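Local coordinates for protein sortase (PDB 2XWG) that probably acts as a class C sortase transpeptidase that joins fimbrial subunits during pilus assembly, here as its soluble, calcium-bound catalytic domain, at residues P108-S113 / N164-G169; V171-V174 / Q179-K182. All coordinates share one frame; numbering follows the deposited sequence.

Contact 1 of 2, residues P108-S113 / N164-G169; sequences PSIHVS and NQLKKG
Ile-110 and Gln-165 mark the nearest backbone approach of 108-113 and 164-169, with 7.2 Å between their CA atoms; no hydrogen bond crosses, and the close pairs are all between side chains. Ile-110 does most of the work. Its chi1 of 54° leaves the CG2 methyl anti to the carbonyl carbon and beside the backbone N, facing 164-169. That methyl meets two residues. It lies 3.9 Å from CB of Gln-165 and equally far from the amide NE2 at the end of that side chain, so the glutamine, extended beyond CG, passes the methyl with both its root and its tip. The other neighbour is Leu-166, whose CD2 comes within 4.1 Å of Ile-110 CG2; the isoleucine and leucine side chains cross at about a right angle.

The shape of 108-113 explains how Ile-110 is presented. Strands 103-107 and 112-118 form an antiparallel pair of the sortase beta-barrel, and the short link between them opens with a 3-10 turn closed by His-111 N to Pro-108 O, at 2.8 Å. His-111 takes up positive phi (59°), and it and Val-112 both face Ile-107 as a G1 beta bulge. In this turn the CB atoms of Ser-109 and Ile-110 both point toward 164-169.

Leu-166 is the buried residue of 164-169. Besides Ile-110 it meets Ser-109, with CD2 3.8 Å from the hydroxyl OG, a plain van der Waals touch. Its side chain also packs on Ile-107 of strand 103-107 and Val-225 of strand 221-229, while Ser-109 and Gln-165 lie at the solvent-exposed margin.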
ATOM      1  N   PRO A 108      14.301   4.340   3.314  1.00 21.31           N
ATOM      2  CA  PRO A 108      15.404   4.834   4.128  1.00 20.77           C
ATOM      3  C   PRO A 108      15.659   6.281   3.847  1.00 27.90           C
ATOM      4  O   PRO A 108      15.830   7.044   4.797  1.00 31.29           O
ATOM      5  CB  PRO A 108      16.594   4.024   3.648  1.00 27.73           C
ATOM      6  CG  PRO A 108      16.022   2.861   2.975  1.00 28.30           C
ATOM      7  CD  PRO A 108      14.683   3.203   2.464  1.00 22.02           C
ATOM      8  N   SER A 109      15.672   6.666   2.571  1.00 28.28           N
ATOM      9  CA  SER A 109      16.169   7.994   2.193  1.00 31.21           C
ATOM     10  C   SER A 109      15.261   9.117   2.610  1.00 31.21           C
ATOM     11  O   SER A 109      15.631  10.281   2.456  1.00 38.90           O
ATOM     12  CB  SER A 109      16.420   8.099   0.689  1.00 33.65           C
ATOM     13  OG  SER A 109      15.198   8.126  -0.034  1.00 34.76           O
ATOM     14  N   ILE A 110      14.067   8.781   3.103  1.00 26.93           N
ATOM     15  CA  ILE A 110      13.201   9.768   3.743  1.00 25.21           C
ATOM     16  C   ILE A 110      12.820   9.382   5.180  1.00 28.44           C
ATOM     17  O   ILE A 110      11.895   9.943   5.771  1.00 22.78           O
ATOM     18  CB  ILE A 110      11.974  10.109   2.891  1.00 25.80           C
ATOM     19  CG1 ILE A 110      11.194   8.873   2.484  1.00 17.92           C
ATOM     20  CG2 ILE A 110      12.423  10.835   1.611  1.00 29.52           C
ATOM     21  CD1 ILE A 110       9.701   9.193   2.176  1.00 17.60           C
ATOM     22  N   HIS A 111      13.555   8.421   5.739  1.00 29.68           N
ATOM     23  CA  HIS A 111      13.417   8.091   7.148  1.00 27.78           C
ATOM     24  C   HIS A 111      11.997   7.661   7.493  1.00 26.35           C
ATOM     25  O   HIS A 111      11.486   7.968   8.562  1.00 29.95           O
ATOM     26  CB  HIS A 111      13.866   9.289   7.986  1.00 30.72           C
ATOM     27  CG  HIS A 111      15.205   9.818   7.580  1.00 34.68           C
ATOM     28  ND1 HIS A 111      16.386   9.221   7.957  1.00 37.87           N
ATOM     29  CD2 HIS A 111      15.554  10.867   6.799  1.00 35.47           C
ATOM     30  CE1 HIS A 111      17.402   9.879   7.432  1.00 33.60           C
ATOM     31  NE2 HIS A 111      16.926  10.886   6.728  1.00 34.53           N
ATOM     32  N   VAL A 112      11.344   6.969   6.569  1.00 26.14           N
ATOM     33  CA  VAL A 112      10.058   6.368   6.863  1.00 25.56           C
ATOM     34  C   VAL A 112      10.250   4.918   7.261  1.00 28.90           C
ATOM     35  O   VAL A 112      10.805   4.131   6.484  1.00 29.31           O
ATOM     36  CB  VAL A 112       9.144   6.369   5.666  1.00 25.95           C
ATOM     37  CG1 VAL A 112       8.100   5.299   5.842  1.00 21.50           C
ATOM     38  CG2 VAL A 112       8.510   7.748   5.486  1.00 26.75           C
ATOM     39  N   SER A 113       9.806   4.583   8.472  1.00 28.18           N
ATOM     40  CA  SER A 113       9.778   3.212   8.982  1.00 27.01           C
ATOM     41  C   SER A 113       8.457   2.992   9.693  1.00 25.94           C
ATOM     42  O   SER A 113       8.311   3.386  10.841  1.00 25.07           O
ATOM     43  CB  SER A 113      10.902   3.003   9.987  1.00 27.44           C
ATOM     44  OG  SER A 113      10.823   1.703  10.514  1.00 32.07           O
ATOM     45  N   ASN A 164       7.056  13.443  -1.162  1.00 29.92           N
ATOM     46  CA  ASN A 164       7.478  14.382  -2.206  1.00 35.99           C
ATOM     47  C   ASN A 164       8.984  14.645  -2.318  1.00 37.62           C
ATOM     48  O   ASN A 164       9.374  15.563  -3.029  1.00 36.44           O
ATOM     49  CB  ASN A 164       6.751  15.722  -2.047  1.00 31.96           C
ATOM     50  CG  ASN A 164       6.978  16.337  -0.677  1.00 35.38           C
ATOM     51  OD1 ASN A 164       7.916  15.972   0.029  1.00 35.69           O
ATOM     52  ND2 ASN A 164       6.115  17.264  -0.290  1.00 30.63           N
ATOM     53  N   GLN A 165       9.826  13.881  -1.617  1.00 30.29           N
ATOM     54  CA  GLN A 165      11.274  14.028  -1.774  1.00 34.23           C
ATOM     55  C   GLN A 165      11.851  12.885  -2.584  1.00 37.27           C
ATOM     56  O   GLN A 165      12.996  12.939  -3.051  1.00 40.48           O
ATOM     57  CB  GLN A 165      11.987  14.123  -0.434  1.00 32.97           C
ATOM     58  CG  GLN A 165      11.574  15.336   0.363  1.00 35.74           C
ATOM     59  CD  GLN A 165      12.235  15.355   1.708  1.00 41.00           C
ATOM     60  OE1 GLN A 165      11.777  16.031   2.646  1.00 40.82           O
ATOM     61  NE2 GLN A 165      13.317  14.583   1.829  1.00 37.16           N
ATOM     62  N   LEU A 166      11.036  11.855  -2.772  1.00 34.01           N
ATOM     63  CA  LEU A 166      11.466  10.686  -3.524  1.00 39.07           C
ATOM     64  C   LEU A 166      11.634  11.039  -4.999  1.00 41.28           C
ATOM     65  O   LEU A 166      10.874  11.850  -5.520  1.00 38.40           O
ATOM     66  CB  LEU A 166      10.430   9.566  -3.379  1.00 34.30           C
ATOM     67  CG  LEU A 166      10.365   8.812  -2.033  1.00 33.54           C
ATOM     68  CD1 LEU A 166       9.460   7.615  -2.178  1.00 28.35           C
ATOM     69  CD2 LEU A 166      11.716   8.356  -1.627  1.00 26.97           C
ATOM     70  N   LYS A 167      12.619  10.428  -5.659  1.00 46.25           N
ATOM     71  CA  LYS A 167      12.701  10.453  -7.121  1.00 50.51           C
ATOM     72  C   LYS A 167      12.989   9.056  -7.696  1.00 52.91           C
ATOM     73  O   LYS A 167      13.204   8.094  -6.944  1.00 51.86           O
ATOM     74  CB  LYS A 167      13.719  11.498  -7.622  1.00 55.17           C
ATOM     75  CG  LYS A 167      15.181  11.208  -7.289  1.00 56.32           C
ATOM     76  CD  LYS A 167      15.612  11.832  -5.965  1.00 59.32           C
ATOM     77  CE  LYS A 167      15.531  13.356  -5.977  1.00 60.17           C
ATOM     78  NZ  LYS A 167      16.501  14.037  -6.911  1.00 69.11           N
ATOM     79  N   LYS A 168      12.978   8.934  -9.021  1.00 47.35           N
ATOM     80  CA  LYS A 168      13.183   7.628  -9.659  1.00 50.75           C
ATOM     81  C   LYS A 168      14.532   7.016  -9.246  1.00 47.44           C
ATOM     82  O   LYS A 168      15.495   7.732  -8.998  1.00 48.55           O
ATOM     83  CB  LYS A 168      13.035   7.726 -11.193  1.00 56.22           C
ATOM     84  CG  LYS A 168      11.621   8.135 -11.662  1.00 57.00           C
ATOM     85  CD  LYS A 168      11.503   8.330 -13.190  1.00 60.36           C
ATOM     86  CE  LYS A 168      10.339   9.296 -13.521  1.00 68.03           C
ATOM     87  NZ  LYS A 168       9.479   8.867 -14.671  1.00 64.91           N
ATOM     88  N   GLY A 169      14.587   5.694  -9.132  1.00 50.28           N
ATOM     89  CA  GLY A 169      15.789   5.035  -8.651  1.00 53.44           C
ATOM     90  C   GLY A 169      15.922   4.984  -7.132  1.00 52.53           C
ATOM     91  O   GLY A 169      16.788   4.273  -6.586  1.00 49.57           O
TER

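Contact 2 of 2, residues V171-V174 / Q179-K182; sequences VFYV and QTLK
Lys-182 and Tyr-173 form a non-hydrogen-bonded pair in an antiparallel hairpin, their side chains lying side by side and pointing the same way. With CG anti to the backbone N (chi1 -178°) and the rest of the chain extended, the lysine runs along the tyrosine. CB is 3.8 Å from Tyr-173 CE1, and CG comes closer to the same ring atom, at 3.6 Å. CD stays beside CE1 as well. CE then reaches past the ring, 3.9 Å from Tyr-173 OH and 3.6 Å from CG2 of Val-171, and carries NZ beyond them.

The next pair, Val-174 and Leu-181, is hydrogen-bonded in both directions: Val-174 N to Leu-181 O at 2.8 Å, and Leu-181 N to Val-174 O at 3.0 Å. Their side chains share the sheet face opposite Tyr-173 and Lys-182.

Strand 171-176 lies at the sheet's end in strand order, yet pairs onward through Tyr-173 with Val-106 of strand 103-107. Strand 179-191, on the other flank of 171-176, is in turn paired with 221-229, and Leu-181 packs against Arg-59 of helix 55-68.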
ATOM      1  N   VAL A 171      14.770   3.772  -3.470  1.00 39.94           N
ATOM      2  CA  VAL A 171      14.494   2.402  -3.115  1.00 36.69           C
ATOM      3  C   VAL A 171      13.622   2.358  -1.876  1.00 34.00           C
ATOM      4  O   VAL A 171      13.766   3.210  -1.007  1.00 31.51           O
ATOM      5  CB  VAL A 171      15.827   1.707  -2.869  1.00 35.20           C
ATOM      6  CG1 VAL A 171      15.798   0.910  -1.609  1.00 38.33           C
ATOM      7  CG2 VAL A 171      16.196   0.863  -4.075  1.00 39.77           C
ATOM      8  N   PHE A 172      12.678   1.414  -1.830  1.00 33.69           N
ATOM      9  CA  PHE A 172      11.999   1.042  -0.581  1.00 29.31           C
ATOM     10  C   PHE A 172      11.831  -0.458  -0.430  1.00 31.55           C
ATOM     11  O   PHE A 172      11.938  -1.204  -1.410  1.00 31.38           O
ATOM     12  CB  PHE A 172      10.648   1.745  -0.379  1.00 27.14           C
ATOM     13  CG  PHE A 172       9.638   1.498  -1.460  1.00 25.28           C
ATOM     14  CD1 PHE A 172       9.548   2.356  -2.560  1.00 29.25           C
ATOM     15  CD2 PHE A 172       8.734   0.475  -1.348  1.00 22.88           C
ATOM     16  CE1 PHE A 172       8.602   2.166  -3.540  1.00 24.52           C
ATOM     17  CE2 PHE A 172       7.780   0.260  -2.324  1.00 25.35           C
ATOM     18  CZ  PHE A 172       7.714   1.110  -3.430  1.00 31.62           C
ATOM     19  N   TYR A 173      11.568  -0.891   0.805  1.00 29.56           N
ATOM     20  CA  TYR A 173      11.482  -2.309   1.129  1.00 29.15           C
ATOM     21  C   TYR A 173      10.211  -2.590   1.868  1.00 27.14           C
ATOM     22  O   TYR A 173       9.884  -1.885   2.801  1.00 28.48           O
ATOM     23  CB  TYR A 173      12.611  -2.703   2.048  1.00 26.16           C
ATOM     24  CG  TYR A 173      13.976  -2.432   1.498  1.00 31.79           C
ATOM     25  CD1 TYR A 173      14.640  -3.384   0.754  1.00 32.23           C
ATOM     26  CD2 TYR A 173      14.617  -1.227   1.743  1.00 32.66           C
ATOM     27  CE1 TYR A 173      15.909  -3.153   0.258  1.00 34.77           C
ATOM     28  CE2 TYR A 173      15.893  -0.990   1.267  1.00 34.64           C
ATOM     29  CZ  TYR A 173      16.532  -1.962   0.526  1.00 40.41           C
ATOM     30  OH  TYR A 173      17.799  -1.729   0.032  1.00 46.30           O
ATOM     31  N   VAL A 174       9.513  -3.645   1.479  1.00 34.08           N
ATOM     32  CA  VAL A 174       8.297  -4.051   2.160  1.00 34.63           C
ATOM     33  C   VAL A 174       8.489  -5.454   2.771  1.00 38.35           C
ATOM     34  O   VAL A 174       8.531  -6.437   2.035  1.00 43.35           O
ATOM     35  CB  VAL A 174       7.123  -4.048   1.182  1.00 32.73           C
ATOM     36  CG1 VAL A 174       5.833  -4.458   1.881  1.00 32.92           C
ATOM     37  CG2 VAL A 174       6.984  -2.668   0.545  1.00 31.89           C
ATOM     38  N   GLN A 179       9.725 -12.311   4.826  1.00 46.12           N
ATOM     39  CA  GLN A 179      10.360 -12.031   3.550  1.00 46.10           C
ATOM     40  C   GLN A 179      10.403 -10.544   3.196  1.00 44.92           C
ATOM     41  O   GLN A 179       9.399  -9.858   3.307  1.00 44.99           O
ATOM     42  CB  GLN A 179       9.613 -12.804   2.483  1.00 50.44           C
ATOM     43  CG  GLN A 179      10.361 -12.947   1.193  1.00 58.79           C
ATOM     44  CD  GLN A 179       9.801 -14.077   0.366  1.00 69.00           C
ATOM     45  OE1 GLN A 179       9.521 -15.173   0.895  1.00 65.29           O
ATOM     46  NE2 GLN A 179       9.608 -13.823  -0.936  1.00 65.59           N
ATOM     47  N   THR A 180      11.558 -10.048   2.763  1.00 35.18           N
ATOM     48  CA  THR A 180      11.709  -8.628   2.486  1.00 32.47           C
ATOM     49  C   THR A 180      11.753  -8.359   0.989  1.00 39.90           C
ATOM     50  O   THR A 180      12.582  -8.919   0.281  1.00 45.87           O
ATOM     51  CB  THR A 180      12.971  -8.043   3.142  1.00 33.10           C
ATOM     52  OG1 THR A 180      12.856  -8.122   4.568  1.00 34.12           O
ATOM     53  CG2 THR A 180      13.146  -6.586   2.771  1.00 31.36           C
ATOM     54  N   LEU A 181      10.868  -7.483   0.520  1.00 39.91           N
ATOM     55  CA  LEU A 181      10.731  -7.195  -0.891  1.00 35.11           C
ATOM     56  C   LEU A 181      11.362  -5.841  -1.222  1.00 40.88           C
ATOM     57  O   LEU A 181      10.962  -4.823  -0.662  1.00 37.91           O
ATOM     58  CB  LEU A 181       9.252  -7.137  -1.242  1.00 35.09           C
ATOM     59  CG  LEU A 181       8.312  -8.213  -0.711  1.00 39.03           C
ATOM     60  CD1 LEU A 181       6.954  -7.996  -1.337  1.00 39.15           C
ATOM     61  CD2 LEU A 181       8.820  -9.627  -1.007  1.00 41.57           C
ATOM     62  N   LYS A 182      12.340  -5.819  -2.125  1.00 30.61           N
ATOM     63  CA  LYS A 182      12.923  -4.558  -2.541  1.00 31.14           C
ATOM     64  C   LYS A 182      12.210  -4.026  -3.766  1.00 37.58           C
ATOM     65  O   LYS A 182      12.104  -4.744  -4.761  1.00 38.46           O
ATOM     66  CB  LYS A 182      14.397  -4.739  -2.868  1.00 33.65           C
ATOM     67  CG  LYS A 182      15.115  -3.465  -3.260  1.00 33.43           C
ATOM     68  CD  LYS A 182      16.579  -3.755  -3.553  1.00 36.39           C
ATOM     69  CE  LYS A 182      17.375  -2.485  -3.756  1.00 35.82           C
ATOM     70  NZ  LYS A 182      18.771  -2.762  -4.262  1.00 39.68           N
TER

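Overall arrangement
Contact 1 precedes contact 2 along the chain, and the loop that supplies its second segment runs directly into strand 171-176. Their centres lie 13 Å apart, and they touch through Pro-108: its CD is 3.6 Å from Val-171 O, and its CG is 4.2 Å from Tyr-173 CE2. Strand 103-107 links them further, since Ile-107 packs against both Leu-166 and Phe-172. Contact 1 lies away from the calcium sites and from the predicted catalytic His-151 and Cys-213. In contact 2 the side chain of Gln-179 is about 11 Å from that of Glu-58, a calcium ligand.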